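Local coordinates for segregation and condensation protein A (Pyrococcus furiosus, PDB 5XNS) that probably serves as the kleisin subunit of the SMC-ScpA condensin in chromosome segregation, this C-terminal domain contacting a different protein, at residues Tyr44-Glu49 with Val54-Glu59. Numbering follows the deposited sequence.
Sequences YLLFLE and VEIIQE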
loop_
_atom_site.group_PDB
_atom_site.type_symbol
_atom_site.label_atom_id
_atom_site.label_comp_id
_atom_site.label_asym_id
_atom_site.label_seq_id
_atom_site.Cartn_x
_atom_site.Cartn_y
_atom_site.Cartn_z
ATOM N N TYR B 44 -8.021 -24.003 8.926
ATOM C CA TYR B 44 -8.645 -25.265 8.544
ATOM C C TYR B 44 -10.161 -25.196 8.710
ATOM O O TYR B 44 -10.913 -25.718 7.873
ATOM C CB TYR B 44 -8.037 -26.403 9.367
ATOM C CG TYR B 44 -6.595 -26.719 8.974
ATOM C CD1 TYR B 44 -5.978 -26.042 7.930
ATOM C CD2 TYR B 44 -5.872 -27.698 9.627
ATOM C CE1 TYR B 44 -4.680 -26.322 7.557
ATOM C CE2 TYR B 44 -4.569 -27.990 9.263
ATOM C CZ TYR B 44 -3.977 -27.299 8.227
ATOM O OH TYR B 44 -2.673 -27.578 7.857
ATOM N N LEU B 45 -10.630 -24.526 9.767
ATOM C CA LEU B 45 -12.061 -24.311 9.917
ATOM C C LEU B 45 -12.605 -23.435 8.787
ATOM O O LEU B 45 -13.669 -23.726 8.226
ATOM C CB LEU B 45 -12.353 -23.707 11.287
ATOM C CG LEU B 45 -12.110 -24.675 12.447
ATOM C CD1 LEU B 45 -12.101 -23.917 13.761
ATOM C CD2 LEU B 45 -13.143 -25.827 12.469
ATOM N N LEU B 46 -11.866 -22.394 8.393
ATOM C CA LEU B 46 -12.357 -21.566 7.292
ATOM C C LEU B 46 -12.393 -22.350 5.989
ATOM O O LEU B 46 -13.294 -22.143 5.166
ATOM C CB LEU B 46 -11.511 -20.304 7.149
ATOM C CG LEU B 46 -11.645 -19.431 8.389
ATOM C CD1 LEU B 46 -10.396 -18.566 8.562
ATOM C CD2 LEU B 46 -12.907 -18.593 8.331
ATOM N N PHE B 47 -11.411 -23.240 5.774
ATOM C CA PHE B 47 -11.478 -24.164 4.642
ATOM C C PHE B 47 -12.753 -25.005 4.705
ATOM O O PHE B 47 -13.483 -25.140 3.713
ATOM C CB PHE B 47 -10.244 -25.074 4.617
ATOM C CG PHE B 47 -8.955 -24.379 4.206
ATOM C CD1 PHE B 47 -8.948 -23.059 3.776
ATOM C CD2 PHE B 47 -7.746 -25.060 4.257
ATOM C CE1 PHE B 47 -7.763 -22.435 3.391
ATOM C CE2 PHE B 47 -6.559 -24.446 3.882
ATOM C CZ PHE B 47 -6.568 -23.136 3.447
ATOM N N LEU B 48 -13.038 -25.579 5.876
ATOM C CA LEU B 48 -14.226 -26.410 6.011
ATOM C C LEU B 48 -15.491 -25.587 5.811
ATOM O O LEU B 48 -16.479 -26.076 5.256
ATOM C CB LEU B 48 -14.226 -27.114 7.371
ATOM C CG LEU B 48 -13.267 -28.318 7.487
ATOM C CD1 LEU B 48 -13.079 -28.718 8.929
ATOM C CD2 LEU B 48 -13.739 -29.519 6.670
ATOM N N GLU B 49 -15.481 -24.330 6.246
ATOM C CA GLU B 49 -16.689 -23.533 6.091
ATOM C C GLU B 49 -16.907 -23.137 4.638
ATOM O O GLU B 49 -18.049 -23.112 4.175
ATOM C CB GLU B 49 -16.640 -22.298 6.981
ATOM C CG GLU B 49 -17.930 -21.501 6.903
ATOM C CD GLU B 49 -18.000 -20.406 7.923
ATOM O OE1 GLU B 49 -16.993 -19.674 8.060
ATOM O OE2 GLU B 49 -19.063 -20.288 8.585
ATOM N N VAL B 54 -18.784 -27.064 7.771
ATOM C CA VAL B 54 -19.053 -26.528 9.098
ATOM C C VAL B 54 -19.574 -25.108 8.944
ATOM O O VAL B 54 -19.403 -24.464 7.907
ATOM C CB VAL B 54 -17.818 -26.525 10.029
ATOM C CG1 VAL B 54 -17.155 -27.891 10.053
ATOM C CG2 VAL B 54 -16.834 -25.424 9.602
ATOM N N GLU B 55 -20.198 -24.619 10.007
ATOM C CA GLU B 55 -20.593 -23.228 10.138
ATOM C C GLU B 55 -19.836 -22.609 11.307
ATOM O O GLU B 55 -19.774 -23.201 12.389
ATOM C CB GLU B 55 -22.093 -23.133 10.354
ATOM C CG GLU B 55 -22.556 -21.898 11.068
ATOM C CD GLU B 55 -23.979 -21.529 10.668
ATOM O OE1 GLU B 55 -24.322 -20.322 10.736
ATOM O OE2 GLU B 55 -24.729 -22.453 10.253
ATOM N N ILE B 56 -19.241 -21.442 11.085
ATOM C CA ILE B 56 -18.546 -20.705 12.134
ATOM C C ILE B 56 -19.459 -19.590 12.616
ATOM O O ILE B 56 -19.991 -18.818 11.811
ATOM C CB ILE B 56 -17.205 -20.145 11.633
ATOM C CG1 ILE B 56 -16.304 -21.276 11.131
ATOM C CG2 ILE B 56 -16.517 -19.359 12.744
ATOM C CD1 ILE B 56 -15.080 -20.802 10.393
ATOM N N ILE B 57 -19.639 -19.503 13.922
ATOM C CA ILE B 57 -20.573 -18.565 14.527
ATOM C C ILE B 57 -19.793 -17.592 15.389
ATOM O O ILE B 57 -19.006 -18.008 16.249
ATOM C CB ILE B 57 -21.634 -19.303 15.361
ATOM C CG1 ILE B 57 -22.601 -20.040 14.437
ATOM C CG2 ILE B 57 -22.341 -18.338 16.315
ATOM C CD1 ILE B 57 -23.574 -20.916 15.184
ATOM N N GLN B 58 -20.009 -16.299 15.157
ATOM C CA GLN B 58 -19.397 -15.255 15.969
ATOM C C GLN B 58 -20.393 -14.115 16.054
ATOM O O GLN B 58 -20.807 -13.584 15.022
ATOM C CB GLN B 58 -18.068 -14.775 15.371
ATOM C CG GLN B 58 -17.377 -13.712 16.210
ATOM C CD GLN B 58 -16.019 -13.293 15.648
ATOM O OE1 GLN B 58 -15.905 -12.913 14.480
ATOM N NE2 GLN B 58 -14.984 -13.365 16.483
ATOM N N GLU B 59 -20.781 -13.746 17.273
ATOM C CA GLU B 59 -21.784 -12.697 17.444
ATOM C C GLU B 59 -21.175 -11.308 17.298
ATOM O O GLU B 59 -21.705 -10.467 16.564
ATOM C CB GLU B 59 -22.469 -12.836 18.805
ATOM C CG GLU B 59 -23.102 -14.200 19.049
ATOM C CD GLU B 59 -24.090 -14.609 17.958
ATOM O OE1 GLU B 59 -24.803 -13.729 17.425
ATOM O OE2 GLU B 59 -24.161 -15.817 17.636
#
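In this winged-helix domain the end of helix 35-50 packs on the first wing strand, 54-58, with E49 and I56 at the centre. E49 sends its carboxylate along the strand: CG is anti to the backbone N (chi1 -176°) and the chain stays extended, so that OE2 takes the backbone N-H of I56 at 2.8 Å. The bond is nearly straight, 171° at the hydrogen, but the donor comes from well above the carboxylate plane rather than within it. OE1 lies 3.2 Å from I56 CD1 and also reaches a chain of another protein, whose basic side chain makes a salt bridge with it and a polar one a hydrogen bond. Replacing E49 by alanine removes both oxygens and would probably leave the I56 N-H without its acceptor and the other protein's basic and polar side chains without their mate. I56 points its CB at the helix; its CD1 meets L46 CD2 at 3.7 Å, the two side chains crossing at about a right angle, and reaches L45 CB at 4.1 Å. Nearer the turn, V54 CG2 sits against L48 CB at 3.8 Å, while E49 CA makes a CA-H...O contact of 3.4 Å with V54 O. Helix 35-50 running into the 54-58/65-69 hairpin, with 24-25 completing the sheet, is the winged-helix arrangement, consistent with kleisin C-terminal domains that bind an SMC head.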